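PDB 4XJW: sialidase B from Streptococcus pneumoniae serotype 4, which cleaves terminal sialic acid from alpha-2,3-, alpha-2,6- and alpha-2,8-linked glycans and is classed as an intramolecular trans-sialidase. Local coordinates for residues A[322-327]-A[331-336]; A[363-366]-A[372-375]; A[402-405]-A[410-413]; A[405-410]-A[418-423]. The protein carries 1 engineered substitution. One frame throughout, in Å; residues are numbered along the deposited sequence.

Contact 1. Residues A[322-327]-A[331-336]; sequences SGFKEI and YYLKLK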
loop_
_atom_site.group_PDB
_atom_site.type_symbol
_atom_site.label_atom_id
_atom_site.label_comp_id
_atom_site.label_asym_id
_atom_site.label_seq_id
_atom_site.Cartn_x
_atom_site.Cartn_y
_atom_site.Cartn_z
ATOM N N SER A 322 16.799 17.690 15.706
ATOM C CA SER A 322 15.478 17.219 16.128
ATOM C C SER A 322 14.378 18.174 15.701
ATOM O O SER A 322 13.203 17.798 15.632
ATOM C CB SER A 322 15.433 17.075 17.648
ATOM O OG SER A 322 15.397 18.348 18.270
ATOM N N GLY A 323 14.756 19.420 15.440
ATOM C CA GLY A 323 13.785 20.452 15.126
ATOM C C GLY A 323 13.290 21.201 16.349
ATOM O O GLY A 323 12.468 22.107 16.229
ATOM N N PHE A 324 13.777 20.817 17.529
ATOM C CA PHE A 324 13.336 21.442 18.771
ATOM C C PHE A 324 14.505 21.989 19.577
ATOM O O PHE A 324 15.588 21.410 19.577
ATOM C CB PHE A 324 12.611 20.439 19.665
ATOM C CG PHE A 324 11.388 19.840 19.051
ATOM C CD1 PHE A 324 11.485 18.706 18.264
ATOM C CD2 PHE A 324 10.137 20.396 19.281
ATOM C CE1 PHE A 324 10.359 18.138 17.701
ATOM C CE2 PHE A 324 9.006 19.839 18.716
ATOM C CZ PHE A 324 9.117 18.708 17.933
ATOM N N LYS A 325 14.265 23.088 20.277
ATOM C CA LYS A 325 15.226 23.582 21.256
ATOM C C LYS A 325 14.809 23.128 22.650
ATOM O O LYS A 325 13.675 23.362 23.075
ATOM C CB LYS A 325 15.313 25.107 21.211
ATOM C CG LYS A 325 16.583 25.670 21.844
ATOM C CD LYS A 325 16.649 27.182 21.690
ATOM C CE LYS A 325 18.088 27.689 21.705
ATOM N NZ LYS A 325 18.162 29.107 21.246
ATOM N N GLU A 326 15.714 22.458 23.354
ATOM C CA GLU A 326 15.449 22.079 24.734
ATOM C C GLU A 326 15.865 23.214 25.654
ATOM O O GLU A 326 16.995 23.695 25.586
ATOM C CB GLU A 326 16.189 20.794 25.107
ATOM C CG GLU A 326 16.026 20.394 26.567
ATOM C CD GLU A 326 16.448 18.963 26.835
ATOM O OE1 GLU A 326 16.895 18.280 25.886
ATOM O OE2 GLU A 326 16.328 18.521 27.998
ATOM N N ILE A 327 14.935 23.655 26.495
ATOM C CA ILE A 327 15.219 24.678 27.495
ATOM C C ILE A 327 14.655 24.229 28.833
ATOM O O ILE A 327 13.438 24.243 29.035
ATOM C CB ILE A 327 14.598 26.034 27.122
ATOM C CG1 ILE A 327 15.109 26.506 25.759
ATOM C CG2 ILE A 327 14.909 27.065 28.192
ATOM C CD1 ILE A 327 14.250 27.577 25.113
ATOM N N TYR A 331 10.655 21.351 25.398
ATOM C CA TYR A 331 11.044 21.337 23.994
ATOM C C TYR A 331 10.188 22.292 23.185
ATOM O O TYR A 331 8.960 22.231 23.227
ATOM C CB TYR A 331 10.939 19.921 23.434
ATOM C CG TYR A 331 11.729 18.920 24.236
ATOM C CD1 TYR A 331 13.073 18.695 23.969
ATOM C CD2 TYR A 331 11.135 18.212 25.276
ATOM C CE1 TYR A 331 13.804 17.779 24.707
ATOM C CE2 TYR A 331 11.857 17.301 26.021
ATOM C CZ TYR A 331 13.192 17.089 25.730
ATOM O OH TYR A 331 13.909 16.175 26.470
ATOM N N TYR A 332 10.847 23.187 22.457
ATOM C CA TYR A 332 10.138 24.179 21.667
ATOM C C TYR A 332 10.509 24.039 20.209
ATOM O O TYR A 332 11.686 23.945 19.870
ATOM C CB TYR A 332 10.462 25.587 22.162
ATOM C CG TYR A 332 10.021 25.821 23.582
ATOM C CD1 TYR A 332 8.674 25.945 23.894
ATOM C CD2 TYR A 332 10.947 25.910 24.613
ATOM C CE1 TYR A 332 8.255 26.152 25.191
ATOM C CE2 TYR A 332 10.535 26.120 25.920
ATOM C CZ TYR A 332 9.188 26.241 26.199
ATOM O OH TYR A 332 8.760 26.451 27.489
ATOM N N LEU A 333 9.489 24.019 19.356
ATOM C CA LEU A 333 9.674 23.894 17.917
ATOM C C LEU A 333 10.408 25.111 17.364
ATOM O O LEU A 333 9.988 26.249 17.597
ATOM C CB LEU A 333 8.310 23.749 17.241
ATOM C CG LEU A 333 8.278 23.469 15.739
ATOM C CD1 LEU A 333 8.835 22.087 15.457
ATOM C CD2 LEU A 333 6.845 23.595 15.215
ATOM N N LYS A 334 11.505 24.866 16.654
ATOM C CA LYS A 334 12.306 25.941 16.069
ATOM C C LYS A 334 11.711 26.360 14.739
ATOM O O LYS A 334 11.174 25.530 14.004
ATOM C CB LYS A 334 13.762 25.503 15.881
ATOM C CG LYS A 334 14.491 25.189 17.179
ATOM C CD LYS A 334 15.941 24.817 16.942
ATOM C CE LYS A 334 16.061 23.488 16.224
ATOM N NZ LYS A 334 17.473 23.119 15.965
ATOM N N LEU A 335 11.792 27.654 14.440
ATOM C CA LEU A 335 11.323 28.168 13.160
ATOM C C LEU A 335 12.358 29.078 12.509
ATOM O O LEU A 335 13.092 29.795 13.192
ATOM C CB LEU A 335 10.022 28.948 13.323
ATOM C CG LEU A 335 8.774 28.200 13.788
ATOM C CD1 LEU A 335 7.630 29.165 14.071
ATOM C CD2 LEU A 335 8.362 27.162 12.759
ATOM N N LYS A 336 12.392 29.044 11.183
ATOM C CA LYS A 336 13.229 29.941 10.399
ATOM C C LYS A 336 12.321 30.878 9.631
ATOM O O LYS A 336 11.366 30.442 8.977
ATOM C CB LYS A 336 14.115 29.151 9.432
ATOM C CG LYS A 336 14.713 29.993 8.304
ATOM C CD LYS A 336 15.689 29.188 7.470
ATOM C CE LYS A 336 16.896 28.801 8.297
ATOM N NZ LYS A 336 17.882 27.996 7.523
HETATM O O HOH W 1 11.954 23.164 13.709
#
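Gly323 O is gripped twice. Lys334 N reaches it at 3.0 Å, almost straight at 176°, and a water donates to it at 2.8 Å. Further along, Lys325 and Tyr332 exchange two backbone bonds, with Lys325 N to Tyr332 O at 2.7 Å. This is an antiparallel beta hairpin of strands 324-327 and 330-337, part of a large curled antiparallel sheet; the contact is away from the annotated active-site residues. Phe324, Glu326, Tyr331 and Leu333 share one face. Leu333 CD1 sits over a face of the Phe324 ring, 4.0 Å from Phe324 CE2. The extended Glu326 chain runs alongside Tyr331 in the same direction. Glu326 OE1 comes within 3.3 Å of Tyr331 CE1, with carboxylate and ring planes 53° apart. Lys325 and Tyr332 share the other face. Ile327 CD1 meets Tyr332 CD2 at 3.7 Å, the side chains crossing at about a right angle. Lys334 bends at chi3 (-68°), which lays Lys334 CE beside Phe324 N at 3.7 Å and carries NZ to a salt bridge with Asp321. Ser322 OG accepts from Phe324 N in an ST turn that leads into the first strand.

Contact 2. Residues A[363-366]-A[372-375]; sequences NYTI and VLEG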
loop_
_atom_site.group_PDB
_atom_site.type_symbol
_atom_site.label_atom_id
_atom_site.label_comp_id
_atom_site.label_asym_id
_atom_site.label_seq_id
_atom_site.Cartn_x
_atom_site.Cartn_y
_atom_site.Cartn_z
ATOM N N ASN A 363 4.662 39.309 16.838
ATOM C CA ASN A 363 3.219 39.446 16.668
ATOM C C ASN A 363 2.629 38.211 15.983
ATOM O O ASN A 363 1.451 38.186 15.621
ATOM C CB ASN A 363 2.896 40.710 15.863
ATOM C CG ASN A 363 1.448 41.156 16.016
ATOM O OD1 ASN A 363 0.842 40.997 17.074
ATOM N ND2 ASN A 363 0.888 41.715 14.950
ATOM N N TYR A 364 3.456 37.185 15.807
ATOM C CA TYR A 364 3.004 35.956 15.164
ATOM C C TYR A 364 2.709 34.866 16.172
ATOM O O TYR A 364 3.414 34.725 17.171
ATOM C CB TYR A 364 4.061 35.438 14.200
ATOM C CG TYR A 364 4.373 36.376 13.067
ATOM C CD1 TYR A 364 3.542 36.449 11.958
ATOM C CD2 TYR A 364 5.501 37.175 13.104
ATOM C CE1 TYR A 364 3.828 37.299 10.913
ATOM C CE2 TYR A 364 5.804 38.024 12.068
ATOM C CZ TYR A 364 4.961 38.086 10.977
ATOM O OH TYR A 364 5.254 38.935 9.946
ATOM N N THR A 365 1.668 34.089 15.896
ATOM C CA THR A 365 1.372 32.901 16.681
ATOM C C THR A 365 1.121 31.705 15.768
ATOM O O THR A 365 0.878 31.861 14.569
ATOM C CB THR A 365 0.155 33.106 17.609
ATOM O OG1 THR A 365 -1.002 33.423 16.825
ATOM C CG2 THR A 365 0.413 34.229 18.611
ATOM N N ILE A 366 1.202 30.512 16.348
ATOM C CA ILE A 366 0.897 29.271 15.647
ATOM C C ILE A 366 -0.331 28.654 16.314
ATOM O O ILE A 366 -0.359 28.519 17.535
ATOM C CB ILE A 366 2.079 28.289 15.744
ATOM C CG1 ILE A 366 3.380 28.949 15.275
ATOM C CG2 ILE A 366 1.800 27.020 14.965
ATOM C CD1 ILE A 366 3.363 29.399 13.814
ATOM N N VAL A 372 0.097 29.598 10.610
ATOM C CA VAL A 372 0.680 30.867 11.045
ATOM C C VAL A 372 -0.358 31.984 11.101
ATOM O O VAL A 372 -1.089 32.216 10.132
ATOM C CB VAL A 372 1.810 31.312 10.102
ATOM C CG1 VAL A 372 2.425 32.619 10.591
ATOM C CG2 VAL A 372 2.867 30.227 9.991
ATOM N N LEU A 373 -0.416 32.677 12.235
ATOM C CA LEU A 373 -1.281 33.839 12.377
ATOM C C LEU A 373 -0.426 35.077 12.614
ATOM O O LEU A 373 0.604 35.002 13.278
ATOM C CB LEU A 373 -2.256 33.649 13.543
ATOM C CG LEU A 373 -3.561 32.881 13.287
ATOM C CD1 LEU A 373 -3.324 31.437 12.904
ATOM C CD2 LEU A 373 -4.459 32.943 14.503
ATOM N N GLU A 374 -0.841 36.208 12.051
ATOM C CA GLU A 374 -0.197 37.483 12.351
ATOM C C GLU A 374 -1.211 38.418 12.997
ATOM O O GLU A 374 -2.224 38.769 12.387
ATOM C CB GLU A 374 0.396 38.124 11.094
ATOM C CG GLU A 374 1.085 39.461 11.368
ATOM C CD GLU A 374 1.602 40.124 10.107
ATOM O OE1 GLU A 374 1.233 39.669 9.004
ATOM O OE2 GLU A 374 2.382 41.090 10.224
ATOM N N GLY A 375 -0.949 38.808 14.238
ATOM C CA GLY A 375 -1.894 39.621 14.977
ATOM C C GLY A 375 -3.251 38.947 15.038
ATOM O O GLY A 375 -4.291 39.594 14.891
HETATM O O HOH W 2 3.802 39.020 7.738
#
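Tyr364 and Glu374 lie side by side and point the same way from neighbouring strands. The ring and carboxylate planes are 30° apart. Glu374 is fully extended, with CG anti to the backbone N (chi1 -180°), and this stretches its methylenes along the tyrosine. Glu374 CB and CG both lie 3.5 Å from Tyr364 CE1. At the far end a water sits in the plane of the ring, 2.6 Å from Tyr364 OH, and donates to Glu374 OE1 at 2.9 Å. Ile366 and Val372 share this face and cross at a slant, with Ile366 CD1 3.9 Å from Val372 CG2. Thr365 and Leu373 occupy the other face. There Thr365 OG1 stands between backbone N and carbonyl carbon (chi1 60°), which brings it to 3.5 Å from Leu373 CB. The frame is a beta hairpin of strands 360-366 and 372-374. Thr365 and Leu373 form its hydrogen-bonded pair, with Leu373 N to Thr365 O at 2.8 Å. Gly375 N closes the end on Asn363 O, also at 2.8 Å, and Gly375 adopts a positive phi there. The Tyr364 ring also meets Phe413 edge-to-face. The chemistry is therefore graded: aliphatic where Ile366 and Val372 are buried, and polar at the partly exposed end, where water joins the phenol to the carboxylate without a direct bond between them.

Contact 3. Residues A[402-405]-A[410-413]; sequences VPMN and DSLF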
loop_
_atom_site.group_PDB
_atom_site.type_symbol
_atom_site.label_atom_id
_atom_site.label_comp_id
_atom_site.label_asym_id
_atom_site.label_seq_id
_atom_site.Cartn_x
_atom_site.Cartn_y
_atom_site.Cartn_z
ATOM N N VAL A 402 -4.814 28.597 0.645
ATOM C CA VAL A 402 -5.026 27.762 1.824
ATOM C C VAL A 402 -4.255 28.361 2.995
ATOM O O VAL A 402 -3.329 29.147 2.782
ATOM C CB VAL A 402 -4.534 26.310 1.594
ATOM C CG1 VAL A 402 -5.226 25.697 0.411
ATOM C CG2 VAL A 402 -3.028 26.274 1.403
ATOM N N PRO A 403 -4.628 27.997 4.238
ATOM C CA PRO A 403 -3.909 28.530 5.400
ATOM C C PRO A 403 -2.427 28.203 5.378
ATOM O O PRO A 403 -2.049 27.089 5.014
ATOM C CB PRO A 403 -4.569 27.807 6.578
ATOM C CG PRO A 403 -5.941 27.534 6.108
ATOM C CD PRO A 403 -5.829 27.242 4.645
ATOM N N MET A 404 -1.607 29.169 5.784
ATOM C CA MET A 404 -0.158 29.001 5.803
ATOM C C MET A 404 0.225 28.076 6.941
ATOM O O MET A 404 -0.101 28.341 8.094
ATOM C CB MET A 404 0.531 30.359 5.978
ATOM C CG MET A 404 2.052 30.296 6.118
ATOM S SD MET A 404 2.727 31.941 6.408
ATOM C CE MET A 404 2.393 32.703 4.817
ATOM N N ASN A 405 0.921 26.993 6.610
ATOM C CA ASN A 405 1.336 26.000 7.599
ATOM C C ASN A 405 2.860 25.969 7.679
ATOM O O ASN A 405 3.544 26.060 6.657
ATOM C CB ASN A 405 0.778 24.628 7.202
ATOM C CG ASN A 405 0.928 23.591 8.294
ATOM O OD1 ASN A 405 2.035 23.214 8.657
ATOM N ND2 ASN A 405 -0.193 23.110 8.812
ATOM N N ASP A 410 5.960 27.296 1.078
ATOM C CA ASP A 410 5.691 28.723 0.890
ATOM C C ASP A 410 5.514 29.514 2.191
ATOM O O ASP A 410 5.207 30.711 2.154
ATOM C CB ASP A 410 4.449 28.923 0.009
ATOM C CG ASP A 410 4.668 28.512 -1.439
ATOM O OD1 ASP A 410 5.738 27.962 -1.776
ATOM O OD2 ASP A 410 3.731 28.736 -2.243
ATOM N N SER A 411 5.682 28.857 3.333
ATOM C CA SER A 411 5.448 29.514 4.621
ATOM C C SER A 411 6.475 30.606 4.965
ATOM O O SER A 411 7.661 30.510 4.627
ATOM C CB SER A 411 5.385 28.491 5.759
ATOM O OG SER A 411 4.956 29.098 6.960
ATOM N N LEU A 412 5.997 31.639 5.650
ATOM C CA LEU A 412 6.859 32.705 6.165
ATOM C C LEU A 412 7.774 32.175 7.265
ATOM O O LEU A 412 8.922 32.603 7.389
ATOM C CB LEU A 412 6.005 33.847 6.710
ATOM C CG LEU A 412 6.686 35.055 7.349
ATOM C CD1 LEU A 412 7.654 35.699 6.372
ATOM C CD2 LEU A 412 5.627 36.063 7.798
ATOM N N PHE A 413 7.246 31.261 8.075
ATOM C CA PHE A 413 8.020 30.577 9.101
ATOM C C PHE A 413 8.046 29.082 8.798
ATOM O O PHE A 413 6.998 28.480 8.563
ATOM C CB PHE A 413 7.400 30.812 10.481
ATOM C CG PHE A 413 7.591 32.200 10.999
ATOM C CD1 PHE A 413 8.784 32.568 11.598
ATOM C CD2 PHE A 413 6.571 33.134 10.897
ATOM C CE1 PHE A 413 8.966 33.854 12.081
ATOM C CE2 PHE A 413 6.740 34.422 11.384
ATOM C CZ PHE A 413 7.939 34.778 11.978
#
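Met404 reaches across to Ser411 and Leu412 with CG and the thioether sulfur. Residues 402-405 end strand 400-403 and enter the loop; 410-413 are its last part, running into strand 413-414. Both strands belong to the curled antiparallel sheet. Both segments lie in the BNR repeat-like region of the sequence. Met404 CG is anti to the backbone N (chi1 176°), and the chain stays extended to SD before it bends at chi3. This places Met404 SD 3.4 Å from Leu412 N. The N-H points at the sulfur almost straight, at 174°, in a weak hydrogen bond. Met404 SD also packs on Leu412 CB at 3.8 Å. Nearer the backbone, Met404 CG lies 3.3 Å from Ser411 OG. The serine methylene turns to the next residue of the first segment, with Ser411 CB 3.2 Å from Asn405 O.

The next shell fixes these groups. Backbone bonds tie Met404 to Val372 and Leu379, and the side chains of Met404 and Ser411 both touch Val372. Asp410, just before Ser411, is anchored by Tyr384 OH and His397 NE2. Its carboxylate leads away from residues 402-405. The Ser411 hydroxyl is itself engaged within its own segment: Ser411 OG donates to Phe413 O at 2.7 Å, from 33° off the carbonyl plane.

Contact 4. Residues A[405-410]-A[418-423]; sequences NVFYKD and TNYIAM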
loop_
_atom_site.group_PDB
_atom_site.type_symbol
_atom_site.label_atom_id
_atom_site.label_comp_id
_atom_site.label_asym_id
_atom_site.label_seq_id
_atom_site.Cartn_x
_atom_site.Cartn_y
_atom_site.Cartn_z
ATOM N N ASN A 405 0.921 26.993 6.610
ATOM C CA ASN A 405 1.336 26.000 7.599
ATOM C C ASN A 405 2.860 25.969 7.679
ATOM O O ASN A 405 3.544 26.060 6.657
ATOM C CB ASN A 405 0.778 24.628 7.202
ATOM C CG ASN A 405 0.928 23.591 8.294
ATOM O OD1 ASN A 405 2.035 23.214 8.657
ATOM N ND2 ASN A 405 -0.193 23.110 8.812
ATOM N N VAL A 406 3.398 25.821 8.890
ATOM C CA VAL A 406 4.844 25.861 9.079
ATOM C C VAL A 406 5.571 24.681 8.428
ATOM O O VAL A 406 6.795 24.690 8.317
ATOM C CB VAL A 406 5.246 25.965 10.572
ATOM C CG1 VAL A 406 4.731 27.258 11.176
ATOM C CG2 VAL A 406 4.752 24.744 11.355
ATOM N N PHE A 407 4.813 23.674 7.996
ATOM C CA PHE A 407 5.382 22.539 7.273
ATOM C C PHE A 407 5.448 22.748 5.753
ATOM O O PHE A 407 5.931 21.878 5.018
ATOM C CB PHE A 407 4.589 21.267 7.606
ATOM C CG PHE A 407 4.941 20.676 8.948
ATOM C CD1 PHE A 407 4.302 21.108 10.101
ATOM C CD2 PHE A 407 5.918 19.696 9.049
ATOM C CE1 PHE A 407 4.633 20.563 11.338
ATOM C CE2 PHE A 407 6.264 19.155 10.287
ATOM C CZ PHE A 407 5.616 19.584 11.418
ATOM N N TYR A 408 5.000 23.912 5.285
ATOM C CA TYR A 408 4.862 24.160 3.851
ATOM C C TYR A 408 6.060 24.888 3.250
ATOM O O TYR A 408 6.756 25.642 3.936
ATOM C CB TYR A 408 3.620 24.997 3.546
ATOM C CG TYR A 408 2.283 24.354 3.826
ATOM C CD1 TYR A 408 2.177 23.034 4.251
ATOM C CD2 TYR A 408 1.116 25.082 3.651
ATOM C CE1 TYR A 408 0.928 22.462 4.494
ATOM C CE2 TYR A 408 -0.118 24.526 3.891
ATOM C CZ TYR A 408 -0.213 23.223 4.315
ATOM O OH TYR A 408 -1.476 22.706 4.550
ATOM N N LYS A 409 6.256 24.683 1.954
ATOM C CA LYS A 409 7.360 25.307 1.223
ATOM C C LYS A 409 7.201 26.827 1.184
ATOM O O LYS A 409 8.182 27.559 1.286
ATOM C CB LYS A 409 7.412 24.747 -0.196
ATOM C CG LYS A 409 8.397 25.450 -1.123
ATOM C CD LYS A 409 8.353 24.808 -2.499
ATOM C CE LYS A 409 9.313 25.479 -3.463
ATOM N NZ LYS A 409 9.275 24.849 -4.815
ATOM N N ASP A 410 5.960 27.296 1.078
ATOM C CA ASP A 410 5.691 28.723 0.890
ATOM C C ASP A 410 5.514 29.514 2.191
ATOM O O ASP A 410 5.207 30.711 2.154
ATOM C CB ASP A 410 4.449 28.923 0.009
ATOM C CG ASP A 410 4.668 28.512 -1.439
ATOM O OD1 ASP A 410 5.738 27.962 -1.776
ATOM O OD2 ASP A 410 3.731 28.736 -2.243
ATOM N N THR A 418 13.484 18.118 8.696
ATOM C CA THR A 418 13.813 16.799 9.214
ATOM C C THR A 418 12.504 16.065 9.436
ATOM O O THR A 418 11.444 16.639 9.212
ATOM C CB THR A 418 14.620 16.899 10.532
ATOM O OG1 THR A 418 15.148 15.611 10.884
ATOM C CG2 THR A 418 13.754 17.443 11.666
ATOM N N ASN A 419 12.566 14.810 9.867
ATOM C CA ASN A 419 11.335 14.040 10.104
ATOM C C ASN A 419 10.859 14.130 11.550
ATOM O O ASN A 419 11.669 14.191 12.488
ATOM C CB ASN A 419 11.540 12.578 9.720
ATOM C CG ASN A 419 12.700 11.955 10.458
ATOM O OD1 ASN A 419 13.854 12.310 10.211
ATOM N ND2 ASN A 419 12.407 11.031 11.376
ATOM N N TYR A 420 9.536 14.124 11.723
ATOM C CA TYR A 420 8.913 14.208 13.040
ATOM C C TYR A 420 7.915 13.068 13.222
ATOM O O TYR A 420 7.577 12.381 12.259
ATOM C CB TYR A 420 8.169 15.537 13.213
ATOM C CG TYR A 420 9.010 16.773 12.978
ATOM C CD1 TYR A 420 9.296 17.215 11.687
ATOM C CD2 TYR A 420 9.507 17.506 14.050
ATOM C CE1 TYR A 420 10.058 18.349 11.475
ATOM C CE2 TYR A 420 10.271 18.638 13.845
ATOM C CZ TYR A 420 10.545 19.049 12.560
ATOM O OH TYR A 420 11.308 20.178 12.361
ATOM N N ILE A 421 7.442 12.882 14.449
ATOM C CA ILE A 421 6.312 11.988 14.708
ATOM C C ILE A 421 5.177 12.826 15.263
ATOM O O ILE A 421 5.400 13.662 16.137
ATOM C CB ILE A 421 6.657 10.875 15.718
ATOM C CG1 ILE A 421 7.768 9.983 15.172
ATOM C CG2 ILE A 421 5.427 10.009 16.030
ATOM C CD1 ILE A 421 8.178 8.848 16.117
ATOM N N ALA A 422 3.969 12.616 14.748
ATOM C CA ALA A 422 2.800 13.305 15.292
ATOM C C ALA A 422 1.773 12.295 15.734
ATOM O O ALA A 422 1.810 11.150 15.296
ATOM C CB ALA A 422 2.204 14.237 14.280
ATOM N N MET A 423 0.841 12.748 16.569
ATOM C CA MET A 423 -0.247 11.902 17.040
ATOM C C MET A 423 -1.575 12.617 16.843
ATOM O O MET A 423 -1.637 13.846 16.913
ATOM C CB MET A 423 -0.041 11.542 18.512
ATOM C CG MET A 423 -0.268 12.665 19.478
ATOM S SD MET A 423 -0.332 12.082 21.184
ATOM C CE MET A 423 -1.033 10.490 21.024
#
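This is a single aromatic contact, buried, between a loop and a strand. The loop follows strand 400-403, and strand 420-426 belongs to the sialidase beta-propeller, where it pairs with strands 301-308 and 437-438. Phe407 directs its edge at the face of Tyr420 in an offset edge-to-face pair. The centroids are 5.6 Å apart and the planes stand at 80°. The touching atom is Phe407 CE2, 3.9 Å from Tyr420 CD1 and 4.1 Å from Tyr420 CE1. Both rings lie beside their own backbone N (chi1 -78° in Phe407, -55° in Tyr420). The nearest CA atoms of the two segments, those of Phe407 and Thr418, are 10.4 Å apart, so the side chains alone make the contact.

A type I beta turn from Asn405 to Tyr408 presents the phenylalanine. Tyr408 N bonds to Asn405 O at 2.9 Å. Asn405 OD1 accepts from Phe407 N at 2.9 Å, on a lone pair in the carbonyl plane, which makes an Asx turn. On the other partner, Tyr420 OH bonds to Thr416 O, which anchors the phenol end. Around the pair, Leu438 of strand 437-438 touches both rings, while Val307 of strand 301-308 packs against Phe407 and pairs by its backbone with Tyr420.

How the contacts relate
Contacts 1 and 2 are hairpins of the same curled sheet. Both are partly buried, and each sets a partly exposed tyrosine beside a glutamate. Contacts 3 and 4 are buried, share Asn405 and Asp410, and lack strand pairing across them: one rests on a thioether, the other on two rings. The loop 405-410 links the set. Val406 packs on Ile366 and Val372 of contact 2 and on Leu335 of contact 1. Phe413 packs on Leu335, while Met404 O probably bonds to Val372 N. Contact 4 joins the loop after strand 400-403 to strand 420-426 of a different sheet; Tyr420 also meets Phe324 of contact 1. Backbone bonding therefore dominates at the hairpins, and side-chain packing where sheets and loop meet.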